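Local coordinates for hypothetical protein SSO2532 (Sulfolobus solfataricus, PDB 1VPH) that is of unknown function but belongs to the YjbQ-like UPF0047 family, forms a three-chain assembly and binds a metal ion, modelled as potassium, at residues 49-55 with 109-115; 57-61 with 100-104. All coordinates share one frame; numbering follows the deposited sequence.

How the contacts relate
After two strands and helix 34-44, the chain enters strand 49-55, the first segment of contact 1, and turns into 57-61, where strand 60-65 begins. It then passes through helix 69-83 and the metal-binding loop to helix 98-107, whose residues 100-104 return to 57-61 and close the inner loop, contact 2. A few residues later, 109-115 pairs with 49-55 and closes the outer loop, contact 1, which encloses contact 2. Contact 1 joins two strands of the larger antiparallel sheet; contact 2 sets a helix against the start of strand 60-65, outermost in the smaller sheet within this chain. Their centres are about 18 Å apart, yet Val55 packs on Ala60 and Ala61, and both touch the third subunit.

Contact 1: 49-55 with 109-115; sequences GICLIFV and AERVFPV
Ile53 carries CG1 beside its backbone N (chi1 -56°), and an unusual chi2 of 108° then brings CD1 to CD1 of the Phe113 ring, 3.5 Å away, in an oblique approach. Leu52 points to the other face of the sheet with CG anti to its N (chi1 177°), which sets CD1 3.8 Å from Val112 CG2 and also against Glu110 CB. On this same face the Phe54 ring offers its CD1 edge to Glu110 CB at 3.8 Å, and the ring and carboxylate planes are nearly parallel.

The strands beneath are antiparallel, and alternate residue pairs carry the hydrogen bonds. Gly49 with Val115, Cys51 with Phe113 and Ile53 with Arg111 are each doubly bonded; Ile53 N bonds to Arg111 O at 3.0 Å. Val55 N adds a seventh bond, 2.9 Å to Ala109 O. Pro114 suits its place opposite Ile50, a non-hydrogen-bonded pair that asks no N-H of it, while Gly49 adopts a backbone shape that other residues seldom take. Arg111 folds back so that NH1 reaches Glu110 O at 3.0 Å and also Leu107 O.

The apolar side chains of Cys51, Ile53, Phe113 and Val115 suit this buried setting: Cys51, Ile53 and Val115 pack on helix 34-44, and Ile53 and Phe113 on strand 127-132. The face of Leu52, Phe54 and Val112 meets neighbouring subunits, Phe113 also reaches Phe54 of the second subunit, and Glu110 OE2 accepts Val112 N of the third subunit, so one strand pair serves both the core of the chain and the trimer interface.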
# COMPACT_ATOMS: atom_id res chain seq x y z
N GLY C 49 -18.01 4.50 -1.70
CA GLY C 49 -17.29 3.30 -2.01
C GLY C 49 -15.80 3.54 -1.94
O GLY C 49 -15.33 4.33 -1.09
N ILE C 50 -15.08 2.87 -2.82
CA ILE C 50 -13.65 3.00 -2.88
C ILE C 50 -13.21 3.23 -4.31
O ILE C 50 -13.92 2.90 -5.26
CB ILE C 50 -12.90 1.78 -2.28
CG1 ILE C 50 -13.30 0.49 -2.98
CG2 ILE C 50 -13.20 1.65 -0.78
CD1 ILE C 50 -12.35 -0.66 -2.73
N CYS C 51 -12.03 3.83 -4.46
CA CYS C 51 -11.45 4.02 -5.76
C CYS C 51 -10.04 3.40 -5.69
O CYS C 51 -9.19 3.85 -4.88
CB CYS C 51 -11.40 5.48 -6.11
SG CYS C 51 -10.46 5.84 -7.61
N LEU C 52 -9.85 2.35 -6.49
CA LEU C 52 -8.59 1.69 -6.70
C LEU C 52 -7.90 2.27 -7.94
O LEU C 52 -8.46 2.28 -9.02
CB LEU C 52 -8.81 0.18 -6.93
CG LEU C 52 -7.60 -0.69 -7.26
CD1 LEU C 52 -6.55 -0.72 -6.11
CD2 LEU C 52 -7.96 -2.14 -7.63
N ILE C 53 -6.66 2.73 -7.77
CA ILE C 53 -5.85 3.22 -8.86
C ILE C 53 -4.63 2.31 -8.94
O ILE C 53 -3.83 2.26 -7.98
CB ILE C 53 -5.37 4.66 -8.55
CG1 ILE C 53 -6.56 5.58 -8.28
CG2 ILE C 53 -4.50 5.20 -9.69
CD1 ILE C 53 -6.71 5.97 -6.84
N PHE C 54 -4.48 1.60 -10.05
CA PHE C 54 -3.62 0.40 -10.16
C PHE C 54 -2.86 0.41 -11.48
O PHE C 54 -3.44 0.69 -12.52
CB PHE C 54 -4.47 -0.85 -10.00
CG PHE C 54 -3.73 -2.15 -10.21
CD1 PHE C 54 -3.10 -2.82 -9.15
CD2 PHE C 54 -3.64 -2.73 -11.47
CE1 PHE C 54 -2.41 -4.00 -9.39
CE2 PHE C 54 -2.93 -3.93 -11.69
CZ PHE C 54 -2.34 -4.55 -10.64
N VAL C 55 -1.55 0.13 -11.40
CA VAL C 55 -0.74 -0.08 -12.62
C VAL C 55 -0.35 -1.54 -12.71
O VAL C 55 0.20 -2.17 -11.78
CB VAL C 55 0.49 0.79 -12.72
CG1 VAL C 55 0.11 2.22 -12.73
CG2 VAL C 55 1.40 0.56 -11.60
N ALA C 109 2.06 -0.98 -6.57
CA ALA C 109 1.34 -0.75 -7.83
C ALA C 109 0.03 -0.01 -7.69
O ALA C 109 -0.57 0.37 -8.72
CB ALA C 109 1.02 -2.07 -8.44
N GLU C 110 -0.46 0.12 -6.45
CA GLU C 110 -1.84 0.65 -6.24
C GLU C 110 -1.98 1.56 -5.07
O GLU C 110 -1.20 1.46 -4.11
CB GLU C 110 -2.86 -0.46 -6.13
CG GLU C 110 -3.11 -1.07 -4.75
CD GLU C 110 -2.17 -2.23 -4.40
OE1 GLU C 110 -1.56 -2.82 -5.32
OE2 GLU C 110 -2.07 -2.56 -3.18
N ARG C 111 -2.97 2.44 -5.15
CA ARG C 111 -3.42 3.16 -4.01
C ARG C 111 -4.95 3.07 -3.99
O ARG C 111 -5.58 2.94 -5.02
CB ARG C 111 -2.92 4.60 -4.05
CG ARG C 111 -1.47 4.83 -3.79
CD ARG C 111 -1.03 4.35 -2.40
NE ARG C 111 0.37 4.69 -2.20
CZ ARG C 111 1.41 3.93 -2.49
NH1 ARG C 111 1.25 2.73 -3.01
NH2 ARG C 111 2.64 4.38 -2.23
N VAL C 112 -5.50 3.10 -2.81
CA VAL C 112 -6.97 2.97 -2.61
C VAL C 112 -7.44 4.22 -1.87
O VAL C 112 -6.84 4.61 -0.83
CB VAL C 112 -7.35 1.74 -1.86
CG1 VAL C 112 -8.86 1.66 -1.67
CG2 VAL C 112 -6.82 0.52 -2.58
N PHE C 113 -8.43 4.90 -2.43
CA PHE C 113 -9.00 6.12 -1.83
C PHE C 113 -10.48 5.87 -1.46
O PHE C 113 -11.16 5.08 -2.12
CB PHE C 113 -8.95 7.31 -2.79
CG PHE C 113 -7.60 7.96 -2.91
CD1 PHE C 113 -6.59 7.32 -3.57
CD2 PHE C 113 -7.37 9.21 -2.35
CE1 PHE C 113 -5.35 7.89 -3.67
CE2 PHE C 113 -6.14 9.80 -2.44
CZ PHE C 113 -5.12 9.14 -3.12
N PRO C 114 -10.97 6.56 -0.41
CA PRO C 114 -12.39 6.51 -0.18
C PRO C 114 -13.10 7.39 -1.21
O PRO C 114 -12.51 8.34 -1.71
CB PRO C 114 -12.59 7.12 1.22
CG PRO C 114 -11.23 7.27 1.79
CD PRO C 114 -10.32 7.41 0.59
N VAL C 115 -14.33 7.01 -1.50
CA VAL C 115 -15.26 7.80 -2.30
C VAL C 115 -16.47 8.01 -1.42
O VAL C 115 -17.04 7.07 -0.90
CB VAL C 115 -15.62 7.09 -3.62
CG1 VAL C 115 -16.75 7.85 -4.37
CG2 VAL C 115 -14.40 6.95 -4.48

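Contact 2: 57-61 with 100-104. With K (potassium ion), chain K; PO4 (phosphate ion), chain L.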
# COMPACT_ATOMS: atom_id res chain seq x y z
N HIS C 57 2.15 -2.92 -14.07
CA HIS C 57 3.49 -2.71 -14.59
C HIS C 57 4.39 -3.01 -13.42
O HIS C 57 4.02 -2.73 -12.28
CB HIS C 57 3.68 -1.23 -14.98
CG HIS C 57 2.86 -0.77 -16.14
ND1 HIS C 57 3.06 -1.24 -17.42
CD2 HIS C 57 1.89 0.18 -16.23
CE1 HIS C 57 2.23 -0.61 -18.24
NE2 HIS C 57 1.52 0.26 -17.55
N SER C 58 5.56 -3.58 -13.67
CA SER C 58 6.46 -3.90 -12.58
C SER C 58 7.59 -2.86 -12.42
O SER C 58 8.40 -2.99 -11.48
CB SER C 58 7.01 -5.30 -12.84
OG SER C 58 7.89 -5.24 -13.96
N THR C 59 7.63 -1.83 -13.27
CA THR C 59 8.67 -0.80 -13.19
C THR C 59 8.07 0.62 -13.10
O THR C 59 8.74 1.63 -13.32
CB THR C 59 9.63 -0.93 -14.38
OG1 THR C 59 8.93 -0.70 -15.58
CG2 THR C 59 10.26 -2.31 -14.38
N ALA C 60 6.80 0.65 -12.75
CA ALA C 60 6.10 1.84 -12.39
C ALA C 60 5.28 1.62 -11.11
O ALA C 60 5.07 0.48 -10.65
CB ALA C 60 5.20 2.32 -13.53
N ALA C 61 4.85 2.73 -10.51
CA ALA C 61 4.09 2.66 -9.27
C ALA C 61 3.05 3.76 -9.22
O ALA C 61 3.02 4.64 -10.08
CB ALA C 61 5.03 2.75 -8.03
N ALA C 100 14.41 -0.07 -11.10
CA ALA C 100 13.01 0.28 -11.34
C ALA C 100 12.07 -0.73 -10.70
O ALA C 100 11.08 -0.37 -10.09
CB ALA C 100 12.76 0.38 -12.86
N HIS C 101 12.42 -2.00 -10.84
CA HIS C 101 11.66 -3.06 -10.19
C HIS C 101 11.70 -2.94 -8.64
O HIS C 101 10.70 -3.14 -7.97
CB HIS C 101 12.26 -4.43 -10.53
CG HIS C 101 12.08 -4.83 -11.96
ND1 HIS C 101 10.87 -5.29 -12.44
CD2 HIS C 101 12.94 -4.88 -13.00
CE1 HIS C 101 11.01 -5.62 -13.71
NE2 HIS C 101 12.25 -5.35 -14.08
N LEU C 102 12.86 -2.59 -8.09
CA LEU C 102 12.99 -2.39 -6.65
C LEU C 102 12.13 -1.26 -6.14
O LEU C 102 11.43 -1.42 -5.18
CB LEU C 102 14.46 -2.16 -6.30
CG LEU C 102 15.44 -3.32 -6.54
CD1 LEU C 102 16.88 -2.91 -6.16
CD2 LEU C 102 15.07 -4.53 -5.78
N GLY C 103 12.16 -0.11 -6.82
CA GLY C 103 11.33 1.03 -6.45
C GLY C 103 9.86 0.70 -6.48
O GLY C 103 9.11 1.04 -5.58
N ALA C 104 9.43 0.05 -7.55
CA ALA C 104 8.02 -0.28 -7.71
C ALA C 104 7.58 -1.29 -6.64
O ALA C 104 6.50 -1.20 -6.08
CB ALA C 104 7.77 -0.85 -9.07
K K K . 13.38 -5.83 -15.93
P PO4 L . 6.59 -3.33 -16.98
O1 PO4 L . 7.69 -3.31 -17.97
O2 PO4 L . 6.53 -4.67 -16.24
O3 PO4 L . 5.25 -3.26 -17.68
O4 PO4 L . 6.59 -2.10 -16.12
O HOH W 1 12.60 -7.67 -16.33
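Thr59 and His101 lie alongside each other, pointing the same way. With chi1 at 64°, Thr59 places CG2 beside its backbone N and over the centre of the imidazole, 3.5 Å from the His101 ring centroid, a CH-pi contact. The same torsion turns OG1 to the phosphate, where it donates to O4 at 2.8 Å; threonine thus suits the place by giving a methyl to one neighbour and a hydroxyl to another. His101, with CG anti to its carbonyl carbon (chi1 -69°), extends NE2 to an ion modelled as potassium, 2.2 Å away. His91, Asp95 and Asn97 also bind this ion, and ND1 pairs with Asn65 OD1 of the third subunit, which fixes the ring's rotation.

Ser58 OG donates to phosphate O2 at 2.7 Å. His57 swings away from the helix, and its ND1 donates in the ring plane to phosphate O3 at 3.0 Å. Replacing this imidazole with an alanine methyl is likely to cost phosphate O3 its ND1 donor and leave His141 N without NE2. From the backbone, Ser58 N binds O2 and Thr59 N binds O4, and Arg137 NH2 and Arg140 NH1 also bind the phosphate; the ion is probably from the crystallisation liquor, but these donors are consistent with a pocket suited to an anion.

Small residues allow close approach below: Ala104 CB sits 3.3 Å from Ser58 O, and Ala100 CB 3.7 Å from Thr59 CB. Helix 98-107 therefore rests directly on the turn entering strand 60-65, while strand 127-132 pairs with that strand through Val131 and Ala61, and strand 137-148 supplies the arginines.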